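Local coordinates for protein ribose-phosphate pyrophosphokinase (Mycobacterium smegmatis, PDB 5MP7) that probably transfers the pyrophosphoryl group of ATP to the 1-hydroxyl of ribose 5-phosphate, making PRPP with the help of magnesium ions, at residues Ala24-Lys29 with Val281-Pro286; Met76-Met81 with Ala95-Tyr100; Leu119-Leu124 with Gly144-Pro149; Gln141-Gly144 with Pro149-His152; Asp151-Gln156 with Ala306-Ala311. All coordinates share one frame; numbering follows the deposited sequence.

Contact 1: residues Ala24-Lys29 with Val281-Pro286; sequences ADQVAK and VTNTLP
Gln26 of helix 21-31 and Asn283, just past the end of strand 278-282, face each other with their CA atoms 10.7 Å apart, so the two backbones stay well separated and only side chains span the interval. The two side chains approach head-on from their own backbones. Asn283 ND2 donates to Gln26 OE1 at 3.2 Å, with an N-H...O angle of 142°, so the bond is noticeably bent. Each partner is tilted out of the other's plane, the acceptor less so than the donor; the two amide planes are 24° apart. Gln26 reaches across because its chain runs extended beyond CG, which lies beside the backbone N (chi1 -75°). Helix 21-31 flanks the N-terminal parallel sheet, whereas strand 278-282 belongs to the mixed sheet of the C-terminal half, so this amide pair is one of the links between the two PRTase-like halves of a class I PRPP synthetase. Both amides also have partners in the connection that leads into helix 302-314: Gln26 OE1 is hydrogen-bonded to Ser300 OG, and Asn283 OD1 to the backbone N of Ile301. Gln26 OE1 is thus held by two groups, and Asn283 is held through both ends of its amide, which limits rotation about its CB-CG bond. Asn283 is buried, Gln26 partly exposed. Val27, on another side of the same helix, packs on Ala302, Leu305 and Ile309 of helix 302-314.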
# COMPACT_ATOMS: atom_id res chain seq x y z
N ALA A 24 50.86 32.97 -6.94
CA ALA A 24 50.29 34.25 -6.50
C ALA A 24 51.01 34.81 -5.28
O ALA A 24 51.30 35.99 -5.20
CB ALA A 24 48.78 34.11 -6.22
N ASP A 25 51.28 33.93 -4.34
CA ASP A 25 52.01 34.29 -3.14
C ASP A 25 53.44 34.71 -3.45
O ASP A 25 53.89 35.68 -2.88
CB ASP A 25 51.95 33.10 -2.18
CG ASP A 25 52.96 33.18 -1.07
OD1 ASP A 25 52.68 33.86 -0.05
OD2 ASP A 25 54.05 32.53 -1.25
N GLN A 26 54.13 33.99 -4.35
CA GLN A 26 55.50 34.38 -4.75
C GLN A 26 55.54 35.74 -5.44
O GLN A 26 56.42 36.54 -5.16
CB GLN A 26 56.14 33.37 -5.69
CG GLN A 26 56.60 32.07 -5.05
CD GLN A 26 56.93 30.97 -6.07
OE1 GLN A 26 57.12 31.21 -7.26
NE2 GLN A 26 56.99 29.75 -5.58
N VAL A 27 54.56 36.03 -6.30
CA VAL A 27 54.52 37.30 -7.00
C VAL A 27 54.23 38.44 -6.04
O VAL A 27 54.85 39.48 -6.11
CB VAL A 27 53.45 37.28 -8.09
CG1 VAL A 27 53.19 38.69 -8.60
CG2 VAL A 27 53.88 36.42 -9.25
N ALA A 28 53.26 38.24 -5.15
CA ALA A 28 52.91 39.19 -4.11
C ALA A 28 54.09 39.55 -3.23
O ALA A 28 54.28 40.71 -2.92
CB ALA A 28 51.78 38.63 -3.25
N LYS A 29 54.86 38.55 -2.82
CA LYS A 29 56.07 38.79 -2.04
C LYS A 29 57.09 39.61 -2.75
O LYS A 29 57.64 40.50 -2.16
CB LYS A 29 56.71 37.50 -1.60
CG LYS A 29 56.22 37.06 -0.24
CD LYS A 29 55.94 35.55 -0.18
CE LYS A 29 56.01 35.09 1.27
NZ LYS A 29 55.82 33.65 1.62
N VAL A 281 61.58 22.78 -16.02
CA VAL A 281 60.35 23.51 -16.30
C VAL A 281 60.22 24.71 -15.38
O VAL A 281 61.01 24.85 -14.46
CB VAL A 281 59.06 22.68 -16.15
CG1 VAL A 281 59.07 21.51 -17.09
CG2 VAL A 281 58.90 22.19 -14.74
N THR A 282 59.32 25.62 -15.71
CA THR A 282 59.01 26.75 -14.85
C THR A 282 57.74 26.43 -14.15
O THR A 282 57.07 25.44 -14.45
CB THR A 282 58.83 28.11 -15.59
OG1 THR A 282 57.57 28.10 -16.32
CG2 THR A 282 59.97 28.34 -16.53
N ASN A 283 57.34 27.31 -13.25
CA ASN A 283 56.09 27.11 -12.52
C ASN A 283 54.92 27.97 -13.03
O ASN A 283 54.18 28.54 -12.23
CB ASN A 283 56.34 27.30 -11.00
CG ASN A 283 56.61 28.73 -10.63
OD1 ASN A 283 57.14 29.51 -11.41
ND2 ASN A 283 56.27 29.08 -9.43
N THR A 284 54.78 28.10 -14.34
CA THR A 284 53.65 28.83 -14.90
C THR A 284 52.37 28.10 -14.56
O THR A 284 51.35 28.71 -14.44
CB THR A 284 53.73 28.96 -16.44
OG1 THR A 284 54.13 27.72 -17.01
CG2 THR A 284 54.70 30.06 -16.85
N LEU A 285 52.47 26.79 -14.43
CA LEU A 285 51.42 25.92 -13.95
C LEU A 285 51.85 25.33 -12.65
O LEU A 285 53.05 25.23 -12.40
CB LEU A 285 51.22 24.77 -14.94
CG LEU A 285 50.60 25.31 -16.23
CD1 LEU A 285 50.94 24.46 -17.42
CD2 LEU A 285 49.08 25.43 -16.13
N PRO A 286 50.89 24.95 -11.78
CA PRO A 286 51.30 24.44 -10.47
C PRO A 286 51.83 23.02 -10.64
O PRO A 286 51.18 22.20 -11.26
CB PRO A 286 50.01 24.45 -9.65
CG PRO A 286 48.94 24.37 -10.66
CD PRO A 286 49.43 24.99 -11.92

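Contact 2: residues Met76-Met81 with Ala95-Tyr100; sequences MEQLIM and AILPFY
Gln78 of helix 71-87 reaches to Ile96 and Leu97 of strand 92-97, inside the beta-alpha-beta unit formed by strand 60-64, this helix and this strand. The helix runs nearly antiparallel to the strand (167° between the short axes, 10.5 Å at closest approach), as expected of a helix that returns the chain to the start of the next parallel strand. One hydrogen bond is made across the contact: Gln78 NE2 donates to Ile96 O at 3.3 Å with an N-H...O angle of 154°. The carbonyl oxygen lies close to the plane of the Gln78 amide, but the donor stands well above the carbonyl plane of Ile96. NE2 also makes a weak hydrogen bond to Val63 O on the neighbouring strand, so the amide may also help link the two strands, though weakly on that side. The van der Waals contacts come from Ala95 and Leu97, whose side chains border the amide; Ala95 CB is 4.1 Å from Gln78 NE2. With CG anti to the backbone N (chi1 -174°) and the chain extended, the buried amide is carried to the sheet surface, where Gln78 OE1 rests on the branch of Leu97, 3.3 Å from its CD2 and 3.4 Å from its CG.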
# COMPACT_ATOMS: atom_id res chain seq x y z
N MET A 76 36.76 30.92 -16.92
CA MET A 76 35.54 31.62 -16.47
C MET A 76 35.75 32.41 -15.18
O MET A 76 35.27 33.50 -15.09
CB MET A 76 34.38 30.68 -16.26
CG MET A 76 33.82 30.12 -17.57
SD MET A 76 33.26 31.34 -18.78
CE MET A 76 32.30 32.46 -17.75
N GLU A 77 36.52 31.88 -14.23
CA GLU A 77 36.79 32.62 -13.02
C GLU A 77 37.51 33.93 -13.31
O GLU A 77 37.18 34.95 -12.73
CB GLU A 77 37.56 31.76 -12.00
CG GLU A 77 37.90 32.51 -10.71
CD GLU A 77 38.41 31.61 -9.56
OE1 GLU A 77 39.64 31.27 -9.52
OE2 GLU A 77 37.59 31.28 -8.67
N GLN A 78 38.51 33.90 -14.19
CA GLN A 78 39.23 35.10 -14.58
C GLN A 78 38.32 36.10 -15.29
O GLN A 78 38.37 37.29 -14.98
CB GLN A 78 40.41 34.73 -15.47
CG GLN A 78 41.30 35.90 -15.81
CD GLN A 78 42.66 35.47 -16.30
OE1 GLN A 78 42.74 34.54 -17.08
NE2 GLN A 78 43.71 36.10 -15.81
N LEU A 79 37.48 35.63 -16.21
CA LEU A 79 36.52 36.53 -16.88
C LEU A 79 35.53 37.15 -15.92
O LEU A 79 35.21 38.33 -16.07
CB LEU A 79 35.73 35.81 -17.97
CG LEU A 79 36.56 35.28 -19.14
CD1 LEU A 79 35.71 34.35 -19.98
CD2 LEU A 79 37.13 36.40 -19.97
N ILE A 80 35.05 36.37 -14.95
CA ILE A 80 34.12 36.88 -13.93
C ILE A 80 34.77 37.95 -13.04
O ILE A 80 34.17 38.97 -12.78
CB ILE A 80 33.53 35.73 -13.12
CG1 ILE A 80 32.51 35.01 -13.97
CG2 ILE A 80 32.81 36.20 -11.88
CD1 ILE A 80 32.24 33.58 -13.52
N MET A 81 36.02 37.74 -12.64
CA MET A 81 36.77 38.73 -11.88
C MET A 81 36.99 40.01 -12.66
O MET A 81 36.92 41.11 -12.10
CB MET A 81 38.13 38.18 -11.44
CG MET A 81 38.03 37.27 -10.23
SD MET A 81 39.49 36.27 -9.84
CE MET A 81 40.49 37.48 -9.03
N ALA A 95 45.08 41.42 -17.53
CA ALA A 95 44.95 40.00 -17.30
C ALA A 95 46.32 39.34 -17.47
O ALA A 95 47.02 39.56 -18.46
CB ALA A 95 43.98 39.39 -18.27
N ILE A 96 46.70 38.53 -16.51
CA ILE A 96 47.95 37.80 -16.58
C ILE A 96 47.60 36.32 -16.72
O ILE A 96 46.96 35.74 -15.85
CB ILE A 96 48.75 38.04 -15.31
CG1 ILE A 96 49.20 39.48 -15.27
CG2 ILE A 96 49.97 37.15 -15.30
CD1 ILE A 96 49.66 39.87 -13.90
N LEU A 97 48.02 35.73 -17.82
CA LEU A 97 47.76 34.32 -18.08
C LEU A 97 49.08 33.63 -18.34
O LEU A 97 49.49 33.57 -19.47
CB LEU A 97 46.85 34.18 -19.28
CG LEU A 97 45.45 34.76 -19.06
CD1 LEU A 97 45.44 36.20 -19.51
CD2 LEU A 97 44.41 34.01 -19.87
N PRO A 98 49.77 33.14 -17.30
CA PRO A 98 51.13 32.65 -17.51
C PRO A 98 51.17 31.54 -18.55
O PRO A 98 52.07 31.52 -19.36
CB PRO A 98 51.52 32.14 -16.13
CG PRO A 98 50.70 32.91 -15.18
CD PRO A 98 49.39 33.12 -15.87
N PHE A 99 50.19 30.64 -18.53
CA PHE A 99 49.98 29.68 -19.61
C PHE A 99 48.68 30.07 -20.33
O PHE A 99 47.60 30.07 -19.73
CB PHE A 99 49.90 28.30 -19.00
CG PHE A 99 49.48 27.20 -19.95
CD1 PHE A 99 50.43 26.55 -20.72
CD2 PHE A 99 48.15 26.80 -20.03
CE1 PHE A 99 50.08 25.52 -21.57
CE2 PHE A 99 47.79 25.77 -20.87
CZ PHE A 99 48.75 25.14 -21.66
N TYR A 100 48.80 30.47 -21.59
CA TYR A 100 47.66 30.99 -22.35
C TYR A 100 46.77 29.83 -22.79
O TYR A 100 47.20 28.97 -23.55
CB TYR A 100 48.17 31.78 -23.53
CG TYR A 100 47.13 32.58 -24.27
CD1 TYR A 100 46.29 31.98 -25.21
CD2 TYR A 100 47.04 33.95 -24.11
CE1 TYR A 100 45.37 32.72 -25.94
CE2 TYR A 100 46.11 34.72 -24.84
CZ TYR A 100 45.30 34.10 -25.77
OH TYR A 100 44.39 34.79 -26.50

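Contact 3: residues Leu119-Leu124 with Gly144-Pro149; sequences LVADLL and GFFDGP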
# COMPACT_ATOMS: atom_id res chain seq x y z
N LEU A 119 39.42 33.42 -29.90
CA LEU A 119 38.19 33.57 -29.10
C LEU A 119 38.51 33.94 -27.66
O LEU A 119 37.88 34.80 -27.11
CB LEU A 119 37.35 32.29 -29.12
CG LEU A 119 36.09 32.26 -28.26
CD1 LEU A 119 35.04 33.21 -28.80
CD2 LEU A 119 35.57 30.84 -28.18
N VAL A 120 39.55 33.35 -27.08
CA VAL A 120 39.99 33.70 -25.73
C VAL A 120 40.35 35.18 -25.61
O VAL A 120 39.96 35.84 -24.65
CB VAL A 120 41.17 32.84 -25.29
CG1 VAL A 120 41.84 33.37 -24.02
CG2 VAL A 120 40.71 31.42 -25.04
N ALA A 121 41.10 35.70 -26.58
CA ALA A 121 41.45 37.12 -26.55
C ALA A 121 40.23 38.02 -26.65
O ALA A 121 40.19 39.03 -25.99
CB ALA A 121 42.46 37.47 -27.65
N ASP A 122 39.26 37.65 -27.48
CA ASP A 122 38.04 38.43 -27.65
C ASP A 122 37.18 38.42 -26.40
O ASP A 122 36.60 39.44 -26.06
CB ASP A 122 37.20 37.89 -28.79
CG ASP A 122 37.85 38.08 -30.18
OD1 ASP A 122 38.72 38.98 -30.31
OD2 ASP A 122 37.47 37.33 -31.14
N LEU A 123 37.08 37.27 -25.75
CA LEU A 123 36.36 37.18 -24.50
C LEU A 123 37.01 38.01 -23.39
O LEU A 123 36.31 38.66 -22.65
CB LEU A 123 36.27 35.72 -24.05
CG LEU A 123 35.64 34.69 -24.96
CD1 LEU A 123 35.57 33.39 -24.22
CD2 LEU A 123 34.28 35.08 -25.49
N LEU A 124 38.33 38.00 -23.27
CA LEU A 124 39.02 38.85 -22.30
C LEU A 124 38.79 40.32 -22.57
O LEU A 124 38.65 41.09 -21.63
CB LEU A 124 40.54 38.58 -22.29
CG LEU A 124 40.96 37.22 -21.70
CD1 LEU A 124 42.36 36.79 -22.17
CD2 LEU A 124 40.95 37.27 -20.19
N GLY A 144 49.12 39.34 -31.80
CA GLY A 144 48.17 40.08 -32.63
C GLY A 144 46.68 39.75 -32.51
O GLY A 144 45.85 40.41 -33.14
N PHE A 145 46.32 38.77 -31.68
CA PHE A 145 44.93 38.39 -31.49
C PHE A 145 44.15 39.31 -30.62
O PHE A 145 42.94 39.23 -30.59
CB PHE A 145 44.83 36.99 -30.91
CG PHE A 145 45.16 35.89 -31.88
CD1 PHE A 145 45.55 36.13 -33.18
CD2 PHE A 145 45.08 34.59 -31.45
CE1 PHE A 145 45.87 35.09 -34.03
CE2 PHE A 145 45.39 33.55 -32.29
CZ PHE A 145 45.78 33.80 -33.60
N PHE A 146 44.83 40.16 -29.87
CA PHE A 146 44.19 41.05 -28.90
C PHE A 146 44.32 42.50 -29.37
O PHE A 146 45.40 42.92 -29.78
CB PHE A 146 44.85 40.85 -27.54
CG PHE A 146 44.23 41.62 -26.43
CD1 PHE A 146 43.01 41.22 -25.91
CD2 PHE A 146 44.85 42.75 -25.93
CE1 PHE A 146 42.42 41.92 -24.88
CE2 PHE A 146 44.26 43.47 -24.90
CZ PHE A 146 43.05 43.05 -24.37
N ASP A 147 43.21 43.25 -29.33
CA ASP A 147 43.20 44.63 -29.78
C ASP A 147 43.73 45.56 -28.65
O ASP A 147 42.97 46.27 -28.01
CB ASP A 147 41.80 45.03 -30.22
CG ASP A 147 41.71 46.54 -30.63
OD1 ASP A 147 42.62 47.05 -31.35
OD2 ASP A 147 40.71 47.20 -30.23
N GLY A 148 45.02 45.54 -28.42
CA GLY A 148 45.57 46.26 -27.30
C GLY A 148 46.94 45.72 -26.96
O GLY A 148 47.40 44.79 -27.59
N PRO A 149 47.62 46.31 -25.96
CA PRO A 149 48.94 45.85 -25.57
C PRO A 149 48.96 44.37 -25.09
O PRO A 149 48.10 43.95 -24.32
CB PRO A 149 49.34 46.79 -24.41
CG PRO A 149 48.40 47.95 -24.50
CD PRO A 149 47.15 47.45 -25.14
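Ala121 of helix 116-127 fits against the backbone and first carbons of Phe145 and Phe146, and this is the tight part of the contact. The CA atoms of Ala121 and Phe146 are only 5.3 Å apart. Ala121 CB lies 3.5 Å from Phe145 O and 4.1 Å from the CB atoms of both phenylalanines, so the small methyl lets the loop settle directly on the helix. Phe146 holds its CG anti to the backbone N (chi1 -176°), which brings the ring alongside the helix: Ala121 O meets its edge, in the ring plane, 3.6 Å from Phe146 CD1. Phe146 also packs on Ile132 and Lys125. The rest is looser. The Phe145 ring extends past residues 119-124 onto Ala117 and Arg118; Asp122 OD1 comes no nearer than 4.2 Å to Phe145 O and is paired with Arg118 in a salt bridge. After Phe146 the loop turns outward to solvent at the exposed Asp147. Leu119 and Leu123 pack instead on a second subunit. The loop joining strands 131-135 and 150-153 thus covers a helix at a subunit interface, with Phe145 about 8 Å from Gln105, a predicted ATP-binding residue, side chain to side chain.

Contact 4: residues Gln141-Gly144 with Pro149-His152; sequences QIQG and PVDH
The carboxamide of Gln143 meets Val150 O nearly in its own plane and stands almost perpendicular, at 87°, to the imidazole of His152. The imidazole extends to Leu137 and Asp140, so the amide touches His152 through the first carbon: Gln143 NE2 is 3.7 Å from His152 CB. At the NH2 end of the amide, Gln143 NE2 donates to Val150 O at 3.3 Å. The bond is straight at the hydrogen (165°), and the donor lies close to the line of the carbonyl. An extended chain with CG anti to the backbone N (chi1 -162°) carries the Gln143 amide across to the strand, to this oxygen. Nearer the backbone of Gln143, aliphatic contact takes over: Gln143 CG lies 3.8 Å from Val150 CB. The valine also leans on the Gln143 backbone, with Val150 CG2 3.6 Å from Gln143 O. Gln143 sits in a 3-10 turn in which Gly144 N bonds to Gln141 O, and its CA is 5.8 Å from that of Val150. Asp151 makes backbone bonds to Ile132 and Ser134, so Val150 O faces the opposite way, off the outermost strand of the N-terminal parallel sheet. A loop glutamine thus bonds the outward-facing carbonyl of the edge strand of the parallel alpha/beta sheet, in the loop that also carries His138, predicted to bind magnesium.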
# COMPACT_ATOMS: atom_id res chain seq x y z
N GLN A 141 52.57 35.03 -32.92
CA GLN A 141 51.49 35.76 -33.60
C GLN A 141 50.25 35.93 -32.76
O GLN A 141 49.47 36.83 -33.03
CB GLN A 141 51.11 35.13 -34.94
CG GLN A 141 52.16 35.33 -36.02
CD GLN A 141 53.38 34.47 -35.81
OE1 GLN A 141 53.27 33.32 -35.39
NE2 GLN A 141 54.56 35.02 -36.06
N ILE A 142 50.07 35.10 -31.72
CA ILE A 142 48.97 35.26 -30.76
C ILE A 142 48.93 36.68 -30.15
O ILE A 142 47.89 37.17 -29.74
CB ILE A 142 49.04 34.16 -29.67
CG1 ILE A 142 48.67 32.82 -30.28
CG2 ILE A 142 48.10 34.46 -28.51
CD1 ILE A 142 48.91 31.63 -29.40
N GLN A 143 50.09 37.32 -30.08
CA GLN A 143 50.21 38.70 -29.68
C GLN A 143 49.30 39.64 -30.53
O GLN A 143 48.69 40.56 -30.01
CB GLN A 143 51.68 39.08 -29.81
CG GLN A 143 52.14 40.31 -29.08
CD GLN A 143 53.64 40.52 -29.24
OE1 GLN A 143 54.22 40.27 -30.33
NE2 GLN A 143 54.28 40.98 -28.18
N GLY A 144 49.12 39.34 -31.80
CA GLY A 144 48.17 40.08 -32.63
C GLY A 144 46.68 39.75 -32.51
O GLY A 144 45.85 40.41 -33.14
N PRO A 149 47.62 46.31 -25.96
CA PRO A 149 48.94 45.85 -25.57
C PRO A 149 48.96 44.37 -25.09
O PRO A 149 48.10 43.95 -24.32
CB PRO A 149 49.34 46.79 -24.41
CG PRO A 149 48.40 47.95 -24.50
CD PRO A 149 47.15 47.45 -25.14
N VAL A 150 49.94 43.61 -25.57
CA VAL A 150 50.17 42.24 -25.11
C VAL A 150 51.64 42.09 -24.81
O VAL A 150 52.44 42.06 -25.71
CB VAL A 150 49.82 41.20 -26.18
CG1 VAL A 150 50.18 39.79 -25.71
CG2 VAL A 150 48.35 41.28 -26.52
N ASP A 151 52.00 42.00 -23.54
CA ASP A 151 53.41 41.79 -23.14
C ASP A 151 53.73 40.30 -23.17
O ASP A 151 53.19 39.53 -22.37
CB ASP A 151 53.69 42.45 -21.78
CG ASP A 151 53.99 43.97 -21.90
OD1 ASP A 151 55.11 44.31 -22.33
OD2 ASP A 151 53.12 44.82 -21.59
N HIS A 152 54.54 39.89 -24.12
CA HIS A 152 54.87 38.48 -24.33
C HIS A 152 56.22 38.21 -23.71
O HIS A 152 57.23 38.46 -24.31
CB HIS A 152 54.89 38.14 -25.82
CG HIS A 152 55.30 36.73 -26.14
ND1 HIS A 152 55.55 36.32 -27.43
CD2 HIS A 152 55.51 35.64 -25.36
CE1 HIS A 152 55.89 35.05 -27.43
NE2 HIS A 152 55.88 34.61 -26.19

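Contact 5: residues Asp151-Gln156 with Ala306-Ala311; sequences DHMRAQ and ANTIRA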
# COMPACT_ATOMS: atom_id res chain seq x y z
N ASP A 151 52.00 42.00 -23.54
CA ASP A 151 53.41 41.79 -23.14
C ASP A 151 53.73 40.30 -23.17
O ASP A 151 53.19 39.53 -22.37
CB ASP A 151 53.69 42.45 -21.78
CG ASP A 151 53.99 43.97 -21.90
OD1 ASP A 151 55.11 44.31 -22.33
OD2 ASP A 151 53.12 44.82 -21.59
N HIS A 152 54.54 39.89 -24.12
CA HIS A 152 54.87 38.48 -24.33
C HIS A 152 56.22 38.21 -23.71
O HIS A 152 57.23 38.46 -24.31
CB HIS A 152 54.89 38.14 -25.82
CG HIS A 152 55.30 36.73 -26.14
ND1 HIS A 152 55.55 36.32 -27.43
CD2 HIS A 152 55.51 35.64 -25.36
CE1 HIS A 152 55.89 35.05 -27.43
NE2 HIS A 152 55.88 34.61 -26.19
N MET A 153 56.21 37.65 -22.51
CA MET A 153 57.44 37.42 -21.75
C MET A 153 58.07 36.10 -22.12
O MET A 153 57.40 35.12 -22.41
CB MET A 153 57.13 37.48 -20.25
CG MET A 153 56.52 38.80 -19.78
SD MET A 153 57.53 40.25 -20.21
CE MET A 153 57.00 40.82 -21.83
N ARG A 154 59.39 36.10 -22.11
CA ARG A 154 60.13 34.92 -22.49
C ARG A 154 60.91 34.36 -21.33
O ARG A 154 61.55 35.09 -20.62
CB ARG A 154 61.09 35.27 -23.62
CG ARG A 154 60.57 34.95 -25.00
CD ARG A 154 59.79 36.10 -25.58
NE ARG A 154 59.63 35.91 -27.02
CZ ARG A 154 59.08 36.81 -27.84
NH1 ARG A 154 58.66 38.00 -27.37
NH2 ARG A 154 58.96 36.50 -29.13
N ALA A 155 60.89 33.04 -21.18
CA ALA A 155 61.66 32.34 -20.15
C ALA A 155 63.04 31.87 -20.66
O ALA A 155 63.78 31.24 -19.92
CB ALA A 155 60.86 31.15 -19.65
N GLN A 156 63.33 32.12 -21.93
CA GLN A 156 64.55 31.66 -22.55
C GLN A 156 65.82 32.00 -21.78
O GLN A 156 66.63 31.12 -21.56
CB GLN A 156 64.66 32.24 -23.95
CG GLN A 156 65.83 31.69 -24.72
CD GLN A 156 65.91 32.29 -26.10
OE1 GLN A 156 64.93 32.82 -26.66
NE2 GLN A 156 67.10 32.23 -26.65
N ALA A 306 56.82 39.66 -11.66
CA ALA A 306 56.84 40.86 -10.81
C ALA A 306 57.47 42.05 -11.52
O ALA A 306 56.95 43.14 -11.42
CB ALA A 306 57.55 40.59 -9.50
N ASN A 307 58.55 41.83 -12.26
CA ASN A 307 59.17 42.90 -13.05
C ASN A 307 58.26 43.44 -14.13
O ASN A 307 58.24 44.65 -14.36
CB ASN A 307 60.45 42.47 -13.72
CG ASN A 307 61.66 42.64 -12.85
OD1 ASN A 307 62.17 43.74 -12.72
ND2 ASN A 307 62.14 41.57 -12.28
N THR A 308 57.52 42.56 -14.80
CA THR A 308 56.58 43.00 -15.82
C THR A 308 55.43 43.82 -15.24
O THR A 308 55.07 44.84 -15.81
CB THR A 308 55.98 41.81 -16.59
OG1 THR A 308 57.03 41.02 -17.12
CG2 THR A 308 55.16 42.29 -17.76
N ILE A 309 54.87 43.39 -14.11
CA ILE A 309 53.81 44.15 -13.42
C ILE A 309 54.32 45.52 -13.00
O ILE A 309 53.62 46.52 -13.19
CB ILE A 309 53.27 43.40 -12.18
CG1 ILE A 309 52.55 42.14 -12.64
CG2 ILE A 309 52.34 44.25 -11.33
CD1 ILE A 309 52.09 41.25 -11.50
N ARG A 310 55.53 45.58 -12.48
CA ARG A 310 56.10 46.83 -12.02
C ARG A 310 56.26 47.81 -13.19
O ARG A 310 55.91 48.98 -13.07
CB ARG A 310 57.43 46.57 -11.34
CG ARG A 310 57.92 47.61 -10.37
CD ARG A 310 58.85 47.13 -9.19
NE ARG A 310 60.07 46.28 -9.41
CZ ARG A 310 60.32 45.04 -8.95
NH1 ARG A 310 59.43 44.35 -8.24
NH2 ARG A 310 61.49 44.47 -9.23
N ALA A 311 56.75 47.32 -14.31
CA ALA A 311 56.97 48.17 -15.48
C ALA A 311 55.66 48.66 -16.11
O ALA A 311 55.56 49.81 -16.54
CB ALA A 311 57.77 47.41 -16.52
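Thr308 OG1 lies between Met153 and its own helix: it is hydrogen-bonded to Leu304 O one turn earlier and lies 3.2 Å from Met153 SD. Met153 CG adds a second touch on Thr308 OG1, at 3.5 Å. The hydroxyl lies beside the backbone N (chi1 -55°), where it can reach back to the preceding turn, and this leaves the methyl turned toward the strand: Thr308 CG2 is 4.0 Å from Met153 SD and 4.3 Å from Asp151 CB. The thioether chain of Met153, bent at chi2 and chi3, runs antiparallel alongside the threonine side chain and also touches Leu304. Asp151 and Met153 both point toward the helix, as alternate residues of a strand do, whereas His152 turns to the other face of the sheet. There the guanidinium of Arg154 lies over one face of its ring, with Arg154 CZ 3.5 Å above the plane and shifted toward the rim. Arg154 is further held by a salt bridge to Asp140. Helix 302-314, close to the C-terminus, returns to edge strand 150-153 beside helix 21-31, so a helix late in the chain packs on the N-terminal alpha/beta sheet, linking the two PRTase-like halves.

How the contacts relate
Contact 2 closes before contacts 3 and 4, which overlap in sequence, while contacts 1 and 5 tie the N-terminal half to residues far later in the chain (their segments alternate). Contacts 3 and 4 lie 8 Å apart (centres) and share Gly144 and Pro149; contacts 4 and 5 use edge strand 150-153, through Val150 and His152 in contact 4 and Asp151 and Met153 in contact 5. Contacts 2 and 3, 12 Å apart, reach a second subunit, and Leu79 packs on Leu123 and Leu124. Helix 302-314 draws contacts 1, 2 and 5 together: Ile309 touches both Val27 and Ile96. The parallel sheet is covered by helices 21-31 and 302-314 on one face and helices 71-87 and 116-127 on the other.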